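Local structure of prolyl oligopeptidase (Novosphingobium capsulatum, 1YR2) at residues 133-138 and 149-154; 109-114 and 445-450; 162-167 and 180-185. The protein is a serine peptidase of family S9A that probably cleaves oligopeptides after proline and, less readily, after alanine. One frame throughout, in Å; residues are numbered along the deposited sequence.

Interaction 1: 133-138 and 149-154; sequences SQLLVR and RVLLDP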
ATOM      1  N   SER A 133      -6.082  -2.541 -18.147  1.00 17.15           N
ATOM      2  CA  SER A 133      -7.297  -3.328 -18.066  1.00 16.06           C
ATOM      3  C   SER A 133      -8.287  -2.934 -19.155  1.00 15.28           C
ATOM      4  O   SER A 133      -8.330  -1.779 -19.578  1.00 13.49           O
ATOM      5  CB  SER A 133      -7.964  -3.114 -16.734  1.00 16.66           C
ATOM      6  OG  SER A 133      -7.286  -3.790 -15.732  1.00 19.43           O
ATOM      7  N   GLN A 134      -9.089  -3.904 -19.604  1.00 13.58           N
ATOM      8  CA  GLN A 134     -10.250  -3.626 -20.421  1.00 12.34           C
ATOM      9  C   GLN A 134     -11.416  -3.261 -19.509  1.00 12.31           C
ATOM     10  O   GLN A 134     -11.379  -3.575 -18.352  1.00 11.64           O
ATOM     11  CB  GLN A 134     -10.653  -4.882 -21.168  1.00 13.33           C
ATOM     12  CG  GLN A 134      -9.563  -5.451 -22.106  1.00 14.82           C
ATOM     13  CD  GLN A 134      -9.931  -6.800 -22.734  1.00 15.60           C
ATOM     14  OE1 GLN A 134     -10.562  -7.610 -22.085  1.00 15.85           O
ATOM     15  NE2 GLN A 134      -9.501  -7.048 -23.982  1.00 14.25           N
ATOM     16  N   LEU A 135     -12.422  -2.609 -20.092  1.00 11.87           N
ATOM     17  CA  LEU A 135     -13.727  -2.398 -19.451  1.00 11.36           C
ATOM     18  C   LEU A 135     -14.685  -3.371 -20.127  1.00  9.80           C
ATOM     19  O   LEU A 135     -14.927  -3.300 -21.350  1.00  9.69           O
ATOM     20  CB  LEU A 135     -14.219  -0.966 -19.645  1.00 10.85           C
ATOM     21  CG  LEU A 135     -15.538  -0.685 -18.889  1.00 11.88           C
ATOM     22  CD1 LEU A 135     -15.410  -0.981 -17.450  1.00 12.58           C
ATOM     23  CD2 LEU A 135     -15.967   0.759 -19.186  1.00 15.36           C
ATOM     24  N   LEU A 136     -15.196  -4.261 -19.305  1.00 10.88           N
ATOM     25  CA  LEU A 136     -16.222  -5.225 -19.671  1.00 10.06           C
ATOM     26  C   LEU A 136     -17.595  -4.861 -19.163  1.00 10.19           C
ATOM     27  O   LEU A 136     -17.789  -4.143 -18.155  1.00 10.57           O
ATOM     28  CB  LEU A 136     -15.879  -6.614 -19.117  1.00  9.51           C
ATOM     29  CG  LEU A 136     -14.502  -7.154 -19.454  1.00 12.60           C
ATOM     30  CD1 LEU A 136     -14.474  -8.592 -19.129  1.00 14.34           C
ATOM     31  CD2 LEU A 136     -14.150  -6.897 -20.890  1.00 16.25           C
ATOM     32  N   VAL A 137     -18.579  -5.378 -19.886  1.00 10.56           N
ATOM     33  CA  VAL A 137     -19.965  -5.179 -19.532  1.00 11.06           C
ATOM     34  C   VAL A 137     -20.727  -6.459 -19.797  1.00 10.47           C
ATOM     35  O   VAL A 137     -20.428  -7.220 -20.717  1.00  7.78           O
ATOM     36  CB  VAL A 137     -20.591  -4.033 -20.368  1.00 11.53           C
ATOM     37  CG1 VAL A 137     -20.599  -4.383 -21.860  1.00 12.15           C
ATOM     38  CG2 VAL A 137     -21.986  -3.705 -19.869  1.00 12.98           C
ATOM     39  N   ARG A 138     -21.724  -6.731 -19.000  1.00  9.20           N
ATOM     40  CA  ARG A 138     -22.609  -7.861 -19.298  1.00 11.69           C
ATOM     41  C   ARG A 138     -23.980  -7.629 -18.671  1.00 11.11           C
ATOM     42  O   ARG A 138     -24.121  -6.710 -17.876  1.00 11.56           O
ATOM     43  CB  ARG A 138     -21.969  -9.160 -18.821  1.00 12.47           C
ATOM     44  CG  ARG A 138     -21.986  -9.346 -17.294  1.00 15.74           C
ATOM     45  CD  ARG A 138     -21.272 -10.669 -16.835  1.00 16.03           C
ATOM     46  NE  ARG A 138     -21.299 -10.747 -15.374  1.00 12.81           N
ATOM     47  CZ  ARG A 138     -20.388 -11.313 -14.640  1.00 12.34           C
ATOM     48  NH1 ARG A 138     -19.375 -11.946 -15.195  1.00 12.21           N
ATOM     49  NH2 ARG A 138     -20.505 -11.306 -13.337  1.00 13.36           N
ATOM     50  N   ARG A 149     -18.502  -8.776 -22.214  1.00 13.56           N
ATOM     51  CA  ARG A 149     -18.229  -8.192 -23.527  1.00 14.40           C
ATOM     52  C   ARG A 149     -17.264  -7.015 -23.353  1.00 14.25           C
ATOM     53  O   ARG A 149     -17.404  -6.217 -22.414  1.00 13.59           O
ATOM     54  CB  ARG A 149     -19.556  -7.741 -24.152  1.00 13.78           C
ATOM     55  CG  ARG A 149     -19.428  -6.866 -25.365  1.00 16.66           C
ATOM     56  CD  ARG A 149     -20.729  -6.629 -26.066  1.00 18.28           C
ATOM     57  NE  ARG A 149     -21.822  -6.152 -25.184  1.00 15.60           N
ATOM     58  CZ  ARG A 149     -22.202  -4.879 -25.042  1.00 13.15           C
ATOM     59  NH1 ARG A 149     -21.537  -3.894 -25.650  1.00 15.47           N
ATOM     60  NH2 ARG A 149     -23.250  -4.592 -24.262  1.00 17.14           N
ATOM     61  N   VAL A 150     -16.271  -6.919 -24.228  1.00 13.99           N
ATOM     62  CA  VAL A 150     -15.345  -5.810 -24.181  1.00 15.07           C
ATOM     63  C   VAL A 150     -16.027  -4.543 -24.674  1.00 15.26           C
ATOM     64  O   VAL A 150     -16.403  -4.416 -25.829  1.00 14.08           O
ATOM     65  CB  VAL A 150     -14.104  -6.081 -25.005  1.00 16.07           C
ATOM     66  CG1 VAL A 150     -13.184  -4.855 -25.031  1.00 16.06           C
ATOM     67  CG2 VAL A 150     -13.403  -7.347 -24.461  1.00 17.53           C
ATOM     68  N   LEU A 151     -16.173  -3.603 -23.765  1.00 14.66           N
ATOM     69  CA  LEU A 151     -16.740  -2.302 -24.024  1.00 13.80           C
ATOM     70  C   LEU A 151     -15.660  -1.292 -24.382  1.00 14.46           C
ATOM     71  O   LEU A 151     -15.840  -0.565 -25.349  1.00 12.88           O
ATOM     72  CB  LEU A 151     -17.550  -1.836 -22.806  1.00 15.09           C
ATOM     73  CG  LEU A 151     -18.337  -0.544 -23.007  1.00 14.86           C
ATOM     74  CD1 LEU A 151     -19.319  -0.606 -24.217  1.00 16.15           C
ATOM     75  CD2 LEU A 151     -19.100  -0.215 -21.729  1.00 16.68           C
ATOM     76  N   LEU A 152     -14.575  -1.213 -23.607  1.00 13.62           N
ATOM     77  CA  LEU A 152     -13.367  -0.499 -24.030  1.00 15.27           C
ATOM     78  C   LEU A 152     -12.135  -1.373 -23.910  1.00 15.46           C
ATOM     79  O   LEU A 152     -11.987  -2.112 -22.943  1.00 13.74           O
ATOM     80  CB  LEU A 152     -13.148   0.764 -23.187  1.00 14.61           C
ATOM     81  CG  LEU A 152     -14.289   1.775 -23.049  1.00 17.25           C
ATOM     82  CD1 LEU A 152     -13.970   2.752 -21.926  1.00 18.02           C
ATOM     83  CD2 LEU A 152     -14.465   2.467 -24.368  1.00 19.13           C
ATOM     84  N   ASP A 153     -11.257  -1.320 -24.917  1.00 16.38           N
ATOM     85  CA  ASP A 153      -9.954  -1.939 -24.817  1.00 16.92           C
ATOM     86  C   ASP A 153      -8.846  -0.922 -25.099  1.00 17.71           C
ATOM     87  O   ASP A 153      -8.424  -0.741 -26.237  1.00 18.63           O
ATOM     88  CB  ASP A 153      -9.813  -3.115 -25.747  1.00 18.22           C
ATOM     89  CG  ASP A 153      -8.556  -3.921 -25.440  1.00 19.09           C
ATOM     90  OD1 ASP A 153      -7.650  -3.395 -24.742  1.00 20.26           O
ATOM     91  OD2 ASP A 153      -8.412  -5.100 -25.798  1.00 19.85           O
ATOM     92  N   PRO A 154      -8.357  -0.284 -24.056  1.00 18.16           N
ATOM     93  CA  PRO A 154      -7.380   0.797 -24.221  1.00 19.52           C
ATOM     94  C   PRO A 154      -6.062   0.346 -24.859  1.00 20.56           C
ATOM     95  O   PRO A 154      -5.393   1.172 -25.483  1.00 22.31           O
ATOM     96  CB  PRO A 154      -7.177   1.300 -22.812  1.00 18.78           C
ATOM     97  CG  PRO A 154      -8.300   0.758 -22.033  1.00 19.73           C
ATOM     98  CD  PRO A 154      -8.708  -0.505 -22.651  1.00 17.93           C
TER
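The guanidinium of R149 carries V137 over one face: CG1 stands 3.5 Å above the plane of the group, over its centre. R149 runs beside V137 and its chain bends at chi3 (52°), which turns the flat head under the valine methyl; its NH1 bonds to the backbone O of V196. The other flat groups, the Q134 amide and the D153 carboxylate, stand almost perpendicular, their planes 86° apart. Q134 NE2 donates to D153 OD2 at 2.9 Å from above the carboxylate plane, while the bond lies close to the plane of the amide; OD1 of D153 is taken by N155. On the face that R149 shares, L135 CD2 packs against L152 CD1 at 3.9 Å; on the face bearing L136 and V150, L136 CD2 meets V150 CG2 at 3.7 Å. In the backbone, L135 O accepts two bonds, from L151 N at 2.7 Å and L152 N at 3.1 Å, whereas V137 and R149 exchange a regular pair. Two residues facing L135 make this a classic beta bulge, set in the hairpin that ends a four-stranded antiparallel sheet of the beta-propeller domain.

Interaction 2: 109-114 and 445-450; sequences ERFGLP and TPWEPV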
ATOM      1  N   GLU A 109      -4.934 -12.886 -13.415  1.00 14.13           N
ATOM      2  CA  GLU A 109      -6.051 -12.008 -13.744  1.00 14.49           C
ATOM      3  C   GLU A 109      -6.538 -11.195 -12.547  1.00 14.71           C
ATOM      4  O   GLU A 109      -6.421 -11.612 -11.372  1.00 13.08           O
ATOM      5  CB  GLU A 109      -7.203 -12.841 -14.332  1.00 14.77           C
ATOM      6  CG  GLU A 109      -7.930 -13.690 -13.313  1.00 16.60           C
ATOM      7  CD  GLU A 109      -9.001 -14.564 -13.972  1.00 20.41           C
ATOM      8  OE1 GLU A 109      -9.697 -14.051 -14.900  1.00 19.19           O
ATOM      9  OE2 GLU A 109      -9.137 -15.743 -13.543  1.00 17.67           O
ATOM     10  N   ARG A 110      -7.148 -10.046 -12.846  1.00 15.30           N
ATOM     11  CA  ARG A 110      -7.700  -9.178 -11.801  1.00 15.66           C
ATOM     12  C   ARG A 110      -8.993  -8.544 -12.256  1.00 14.30           C
ATOM     13  O   ARG A 110      -9.103  -8.076 -13.359  1.00 13.78           O
ATOM     14  CB  ARG A 110      -6.718  -8.069 -11.414  1.00 17.64           C
ATOM     15  CG  ARG A 110      -5.243  -8.465 -11.397  1.00 24.57           C
ATOM     16  CD  ARG A 110      -4.274  -7.294 -11.102  1.00 31.65           C
ATOM     17  NE  ARG A 110      -4.114  -6.386 -12.253  1.00 36.25           N
ATOM     18  CZ  ARG A 110      -4.756  -5.237 -12.415  1.00 39.47           C
ATOM     19  NH1 ARG A 110      -5.613  -4.800 -11.494  1.00 44.03           N
ATOM     20  NH2 ARG A 110      -4.527  -4.504 -13.492  1.00 40.83           N
ATOM     21  N   PHE A 111      -9.972  -8.541 -11.372  1.00 12.64           N
ATOM     22  CA  PHE A 111     -11.267  -7.911 -11.606  1.00 12.33           C
ATOM     23  C   PHE A 111     -11.322  -6.615 -10.793  1.00 12.94           C
ATOM     24  O   PHE A 111     -10.828  -6.558  -9.666  1.00 12.84           O
ATOM     25  CB  PHE A 111     -12.426  -8.831 -11.193  1.00 12.24           C
ATOM     26  CG  PHE A 111     -12.626  -9.998 -12.086  1.00 13.60           C
ATOM     27  CD1 PHE A 111     -11.853 -11.134 -11.921  1.00 14.27           C
ATOM     28  CD2 PHE A 111     -13.578  -9.990 -13.091  1.00 11.10           C
ATOM     29  CE1 PHE A 111     -12.069 -12.252 -12.741  1.00 13.54           C
ATOM     30  CE2 PHE A 111     -13.797 -11.089 -13.878  1.00 12.00           C
ATOM     31  CZ  PHE A 111     -13.026 -12.203 -13.722  1.00 12.14           C
ATOM     32  N   GLY A 112     -11.907  -5.574 -11.375  1.00 11.81           N
ATOM     33  CA  GLY A 112     -12.253  -4.381 -10.625  1.00 11.84           C
ATOM     34  C   GLY A 112     -13.586  -4.505  -9.941  1.00 10.91           C
ATOM     35  O   GLY A 112     -14.382  -5.393 -10.233  1.00 13.40           O
ATOM     36  N   LEU A 113     -13.877  -3.598  -9.003  1.00 13.24           N
ATOM     37  CA  LEU A 113     -15.157  -3.561  -8.370  1.00 12.18           C
ATOM     38  C   LEU A 113     -16.190  -3.216  -9.440  1.00 12.39           C
ATOM     39  O   LEU A 113     -16.032  -2.234 -10.171  1.00 11.18           O
ATOM     40  CB  LEU A 113     -15.215  -2.534  -7.239  1.00 12.21           C
ATOM     41  CG  LEU A 113     -14.449  -2.822  -5.926  1.00 15.74           C
ATOM     42  CD1 LEU A 113     -14.099  -1.503  -5.226  1.00 20.26           C
ATOM     43  CD2 LEU A 113     -15.254  -3.778  -4.982  1.00 16.91           C
ATOM     44  N   PRO A 114     -17.271  -3.990  -9.483  1.00 12.13           N
ATOM     45  CA  PRO A 114     -18.321  -3.761 -10.461  1.00 11.73           C
ATOM     46  C   PRO A 114     -19.316  -2.656 -10.127  1.00 12.99           C
ATOM     47  O   PRO A 114     -19.600  -2.412  -8.956  1.00 14.10           O
ATOM     48  CB  PRO A 114     -19.004  -5.097 -10.535  1.00 12.49           C
ATOM     49  CG  PRO A 114     -18.746  -5.747  -9.307  1.00 13.23           C
ATOM     50  CD  PRO A 114     -17.465  -5.247  -8.752  1.00 11.15           C
ATOM     51  N   THR A 445     -19.148 -13.158   0.399  1.00 14.20           N
ATOM     52  CA  THR A 445     -19.030 -14.432  -0.271  1.00 14.34           C
ATOM     53  C   THR A 445     -18.196 -14.188  -1.507  1.00 13.23           C
ATOM     54  O   THR A 445     -18.014 -13.045  -1.947  1.00 13.26           O
ATOM     55  CB  THR A 445     -20.414 -14.988  -0.737  1.00 15.45           C
ATOM     56  OG1 THR A 445     -21.142 -13.969  -1.416  1.00 16.00           O
ATOM     57  CG2 THR A 445     -21.292 -15.335   0.372  1.00 14.71           C
ATOM     58  N   PRO A 446     -17.693 -15.242  -2.105  1.00 13.54           N
ATOM     59  CA  PRO A 446     -16.954 -15.081  -3.375  1.00 13.03           C
ATOM     60  C   PRO A 446     -17.775 -14.518  -4.519  1.00 12.09           C
ATOM     61  O   PRO A 446     -18.951 -14.811  -4.651  1.00 12.43           O
ATOM     62  CB  PRO A 446     -16.472 -16.518  -3.678  1.00 14.07           C
ATOM     63  CG  PRO A 446     -16.499 -17.179  -2.346  1.00 15.08           C
ATOM     64  CD  PRO A 446     -17.688 -16.627  -1.607  1.00 14.21           C
ATOM     65  N   TRP A 447     -17.144 -13.700  -5.362  1.00 12.05           N
ATOM     66  CA  TRP A 447     -17.754 -13.226  -6.584  1.00 11.47           C
ATOM     67  C   TRP A 447     -17.087 -13.971  -7.750  1.00 11.58           C
ATOM     68  O   TRP A 447     -17.099 -15.199  -7.786  1.00 12.33           O
ATOM     69  CB  TRP A 447     -17.638 -11.690  -6.656  1.00 10.60           C
ATOM     70  CG  TRP A 447     -18.410 -11.092  -7.783  1.00 11.86           C
ATOM     71  CD1 TRP A 447     -19.755 -11.280  -8.047  1.00 14.94           C
ATOM     72  CD2 TRP A 447     -17.913 -10.251  -8.848  1.00 13.63           C
ATOM     73  NE1 TRP A 447     -20.101 -10.620  -9.197  1.00 14.41           N
ATOM     74  CE2 TRP A 447     -18.999  -9.992  -9.717  1.00 12.23           C
ATOM     75  CE3 TRP A 447     -16.669  -9.682  -9.147  1.00 14.49           C
ATOM     76  CZ2 TRP A 447     -18.875  -9.184 -10.857  1.00 13.95           C
ATOM     77  CZ3 TRP A 447     -16.523  -8.890 -10.282  1.00 11.25           C
ATOM     78  CH2 TRP A 447     -17.638  -8.657 -11.136  1.00 14.41           C
ATOM     79  N   GLU A 448     -16.517 -13.282  -8.713  1.00 11.54           N
ATOM     80  CA  GLU A 448     -15.865 -13.950  -9.810  1.00 11.45           C
ATOM     81  C   GLU A 448     -14.732 -14.817  -9.346  1.00 12.99           C
ATOM     82  O   GLU A 448     -13.842 -14.355  -8.606  1.00 13.23           O
ATOM     83  CB  GLU A 448     -15.322 -12.965 -10.833  1.00 12.20           C
ATOM     84  CG  GLU A 448     -16.434 -12.295 -11.632  1.00 10.93           C
ATOM     85  CD  GLU A 448     -17.027 -13.188 -12.672  1.00 11.56           C
ATOM     86  OE1 GLU A 448     -16.301 -14.022 -13.252  1.00 12.54           O
ATOM     87  OE2 GLU A 448     -18.229 -13.018 -12.912  1.00 13.03           O
ATOM     88  N   PRO A 449     -14.700 -16.057  -9.791  1.00 13.76           N
ATOM     89  CA  PRO A 449     -13.485 -16.864  -9.560  1.00 13.84           C
ATOM     90  C   PRO A 449     -12.237 -16.241 -10.192  1.00 14.49           C
ATOM     91  O   PRO A 449     -12.318 -15.644 -11.261  1.00 15.45           O
ATOM     92  CB  PRO A 449     -13.808 -18.167 -10.246  1.00 13.60           C
ATOM     93  CG  PRO A 449     -15.274 -18.235 -10.299  1.00 13.81           C
ATOM     94  CD  PRO A 449     -15.758 -16.827 -10.474  1.00 13.95           C
ATOM     95  N   VAL A 450     -11.098 -16.383  -9.519  1.00 14.13           N
ATOM     96  CA  VAL A 450      -9.807 -15.887  -9.990  1.00 14.85           C
ATOM     97  C   VAL A 450      -8.847 -17.066 -10.032  1.00 14.62           C
ATOM     98  O   VAL A 450      -8.699 -17.777  -9.033  1.00 14.90           O
ATOM     99  CB  VAL A 450      -9.261 -14.794  -9.026  1.00 15.18           C
ATOM    100  CG1 VAL A 450      -7.841 -14.436  -9.312  1.00 14.21           C
ATOM    101  CG2 VAL A 450     -10.084 -13.522  -9.153  1.00 16.74           C
TER
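F111 reaches across to W447, E448, P449 and V450. Its CB lies 4.2 Å from W447 CZ3, and with the ring anti to the carbonyl carbon (chi1 -71°) the phenyl group packs against the loop 447-450. At the near end of the ring CD1 meets V450 CG2 at 4.1 Å. One atom farther along, CE1 approaches the carbonyl oxygen P449 O at 3.7 Å, while on the other side CE2 rests on E448 CG, also at 3.7 Å. At the tip, CZ comes within 3.8 Å of E448 OE1. Over the centre of one face stands E448 CB, 3.7 Å from the ring centroid, a CH-pi contact. The bend of the glutamate at chi2 (-76°) brings OE1 back beside CE2 and CZ, while OE2 leads off to a salt bridge with R138. An alanine in place of F111 would keep the CB beside W447 but is likely to open a gap beneath E448 CB and CG and leave V450 CG2 without its aromatic neighbour.

The indole is itself covered on both faces: P114 CG lies over the six-membered ring, 3.6 Å from CH2 of W447, and E448 CG covers the opposite face. The phenyl and indole planes are 77° apart and meet obliquely. E109 slides past V450, with OE2 3.6 Å from V450 CA; its OE1 bonds to W125.

The segments belong to the first and last sheets of the seven-bladed propeller. No hydrogen bond passes between the segments themselves, so their contact is aliphatic and aromatic packing; the polar links lie just beyond it, E109 OE2 to H451 N and E448 OE2 to R138, consistent with the open, non-interlocked ring known for prolyl oligopeptidases.

Interaction 3: 162-167 and 180-185; sequences ATALDA and SVQDGG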
ATOM      1  N   ALA A 162       0.410   4.961 -25.404  1.00 30.48           N
ATOM      2  CA  ALA A 162       0.455   6.412 -25.672  1.00 29.60           C
ATOM      3  C   ALA A 162      -0.867   7.051 -25.223  1.00 28.20           C
ATOM      4  O   ALA A 162      -0.955   8.260 -25.012  1.00 29.24           O
ATOM      5  CB  ALA A 162       0.677   6.676 -27.165  1.00 29.47           C
ATOM      6  N   THR A 163      -1.903   6.240 -25.147  1.00 26.18           N
ATOM      7  CA  THR A 163      -3.250   6.721 -24.853  1.00 24.71           C
ATOM      8  C   THR A 163      -3.831   5.831 -23.794  1.00 22.82           C
ATOM      9  O   THR A 163      -4.011   4.633 -24.018  1.00 23.98           O
ATOM     10  CB  THR A 163      -4.127   6.654 -26.109  1.00 24.51           C
ATOM     11  OG1 THR A 163      -3.470   7.345 -27.175  1.00 27.84           O
ATOM     12  CG2 THR A 163      -5.391   7.397 -25.949  1.00 25.08           C
ATOM     13  N   ALA A 164      -4.152   6.412 -22.655  1.00 19.87           N
ATOM     14  CA  ALA A 164      -4.541   5.638 -21.484  1.00 18.60           C
ATOM     15  C   ALA A 164      -5.991   5.944 -21.126  1.00 17.44           C
ATOM     16  O   ALA A 164      -6.437   7.058 -21.286  1.00 16.95           O
ATOM     17  CB  ALA A 164      -3.612   5.955 -20.318  1.00 17.92           C
ATOM     18  N   LEU A 165      -6.710   4.942 -20.670  1.00 16.95           N
ATOM     19  CA  LEU A 165      -8.010   5.162 -20.006  1.00 16.86           C
ATOM     20  C   LEU A 165      -7.753   5.511 -18.585  1.00 16.91           C
ATOM     21  O   LEU A 165      -7.069   4.776 -17.856  1.00 17.64           O
ATOM     22  CB  LEU A 165      -8.843   3.921 -20.057  1.00 17.35           C
ATOM     23  CG  LEU A 165     -10.137   3.838 -19.299  1.00 16.43           C
ATOM     24  CD1 LEU A 165     -11.156   4.826 -19.792  1.00 16.33           C
ATOM     25  CD2 LEU A 165     -10.675   2.425 -19.427  1.00 17.30           C
ATOM     26  N   ASP A 166      -8.271   6.667 -18.198  1.00 16.09           N
ATOM     27  CA  ASP A 166      -8.110   7.204 -16.861  1.00 16.95           C
ATOM     28  C   ASP A 166      -9.336   6.794 -16.037  1.00 16.79           C
ATOM     29  O   ASP A 166      -9.260   5.899 -15.142  1.00 19.38           O
ATOM     30  CB  ASP A 166      -7.933   8.749 -16.927  1.00 17.26           C
ATOM     31  CG  ASP A 166      -7.846   9.390 -15.536  1.00 21.13           C
ATOM     32  OD1 ASP A 166      -7.907   8.648 -14.501  1.00 26.46           O
ATOM     33  OD2 ASP A 166      -7.758  10.628 -15.348  1.00 22.70           O
ATOM     34  N   ALA A 167     -10.496   7.339 -16.383  1.00 15.02           N
ATOM     35  CA  ALA A 167     -11.699   7.119 -15.569  1.00 13.77           C
ATOM     36  C   ALA A 167     -12.887   6.768 -16.434  1.00 13.49           C
ATOM     37  O   ALA A 167     -12.885   7.062 -17.630  1.00 10.72           O
ATOM     38  CB  ALA A 167     -12.021   8.379 -14.744  1.00 15.53           C
ATOM     39  N   SER A 180     -12.714   9.061 -19.630  1.00 11.37           N
ATOM     40  CA  SER A 180     -11.646  10.048 -19.710  1.00 13.11           C
ATOM     41  C   SER A 180     -10.378   9.421 -20.290  1.00 12.48           C
ATOM     42  O   SER A 180      -9.923   8.370 -19.785  1.00 12.64           O
ATOM     43  CB  SER A 180     -11.342  10.461 -18.290  1.00 13.99           C
ATOM     44  OG  SER A 180     -10.592  11.583 -18.325  1.00 23.75           O
ATOM     45  N   VAL A 181      -9.760  10.099 -21.238  1.00 12.39           N
ATOM     46  CA  VAL A 181      -8.594   9.600 -21.962  1.00 14.23           C
ATOM     47  C   VAL A 181      -7.415  10.542 -21.774  1.00 14.60           C
ATOM     48  O   VAL A 181      -7.572  11.749 -21.901  1.00 14.43           O
ATOM     49  CB  VAL A 181      -8.876   9.538 -23.483  1.00 15.09           C
ATOM     50  CG1 VAL A 181      -7.691   8.990 -24.206  1.00 17.86           C
ATOM     51  CG2 VAL A 181     -10.118   8.665 -23.798  1.00 17.49           C
ATOM     52  N   GLN A 182      -6.246   9.982 -21.523  1.00 15.52           N
ATOM     53  CA  GLN A 182      -5.039  10.763 -21.307  1.00 17.04           C
ATOM     54  C   GLN A 182      -4.137  10.448 -22.471  1.00 18.62           C
ATOM     55  O   GLN A 182      -3.866   9.277 -22.719  1.00 18.12           O
ATOM     56  CB  GLN A 182      -4.364  10.327 -20.013  1.00 17.07           C
ATOM     57  CG  GLN A 182      -2.921  10.865 -19.846  1.00 18.85           C
ATOM     58  CD  GLN A 182      -2.273  10.360 -18.565  1.00 19.04           C
ATOM     59  OE1 GLN A 182      -2.405   9.187 -18.217  1.00 21.71           O
ATOM     60  NE2 GLN A 182      -1.598  11.232 -17.867  1.00 19.03           N
ATOM     61  N   ASP A 183      -3.632  11.472 -23.134  1.00 20.70           N
ATOM     62  CA  ASP A 183      -2.645  11.303 -24.211  1.00 24.18           C
ATOM     63  C   ASP A 183      -1.254  11.588 -23.667  1.00 25.17           C
ATOM     64  O   ASP A 183      -0.987  12.668 -23.148  1.00 25.88           O
ATOM     65  CB  ASP A 183      -2.964  12.210 -25.397  1.00 24.99           C
ATOM     66  CG  ASP A 183      -4.094  11.643 -26.275  1.00 30.34           C
ATOM     67  OD1 ASP A 183      -3.812  10.840 -27.204  1.00 36.03           O
ATOM     68  OD2 ASP A 183      -5.314  11.908 -26.081  1.00 37.58           O
ATOM     69  N   GLY A 184      -0.370  10.607 -23.794  1.00 27.11           N
ATOM     70  CA  GLY A 184       0.974  10.704 -23.238  1.00 27.98           C
ATOM     71  C   GLY A 184       0.905  10.782 -21.727  1.00 27.86           C
ATOM     72  O   GLY A 184       0.158  10.028 -21.066  1.00 29.46           O
ATOM     73  N   GLY A 185       1.710  11.663 -21.166  1.00 27.14           N
ATOM     74  CA  GLY A 185       1.681  11.877 -19.733  1.00 26.80           C
ATOM     75  C   GLY A 185       1.054  13.212 -19.371  1.00 25.52           C
ATOM     76  O   GLY A 185       1.323  13.738 -18.301  1.00 27.09           O
TER
HETATM   77  O   HOH W   1     -10.132  11.817 -15.602  1.00 20.00           O
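Strands 163-167 and 180-183 run antiparallel, their directions 143° apart and their axes 4.7 Å from each other at the closest point. A164 and Q182 form a hydrogen-bonded pair, with A164 N to Q182 O and Q182 N to A164 O both close to 2.9 Å. G184 N closes the ladder at one end by donating to A162 O at 2.7 Å; its phi of +64° is one that a residue without a side chain adopts easily. At the other end S180 bonds through its O to D166 N and through its N to A167 O.

These are the first two strands of a four-stranded antiparallel sheet of the propeller domain, joined as a hairpin. On the outer edge of strand 163-170, the amide of Q132 bonds to both L165 N and T163 O.

On the face bearing T163, V181 and D183, packing is tight: T163 CG2 and V181 CG1 are only 3.3 Å apart. CG2 lies anti to the threonine N, which directs it at the valine and leaves OG1 beside D183 OD1 at 3.5 Å. L165 shares this face and reaches P154 and W157. On the face bearing A164, Q182 and S180, A164 CB lies 4.0 Å from Q182 OE1, while Q182 NE2 bonds to S186 O.

With CG of D166 anti to the backbone N (chi1 176°), the carboxylate extends past S180. A water donates to D166 OD2 at 2.7 Å and also bonds S180 OG at 2.8 Å, bridging the strands; the same OD2 forms a salt bridge with R189 on strand 188-195.

From the N terminus, the chain enters the propeller through 109-114, whose partner 445-450 comes 331 residues later, so interaction 2 closes a loop spanning nearly the whole domain and joins its first and last sheets. Interactions 1 and 3 both fall within that loop and follow one another in series without crossing, each closing a short hairpin. Interaction 1 lies in the first sheet and reaches interaction 2 through the R138 NH1 to E448 OE2 salt bridge. Its 149-154 segment leads on to the second sheet, where P154 and L152 pack on L165 of interaction 3. Interactions 2 and 3 do not touch; their nearest atoms are about 11 Å apart.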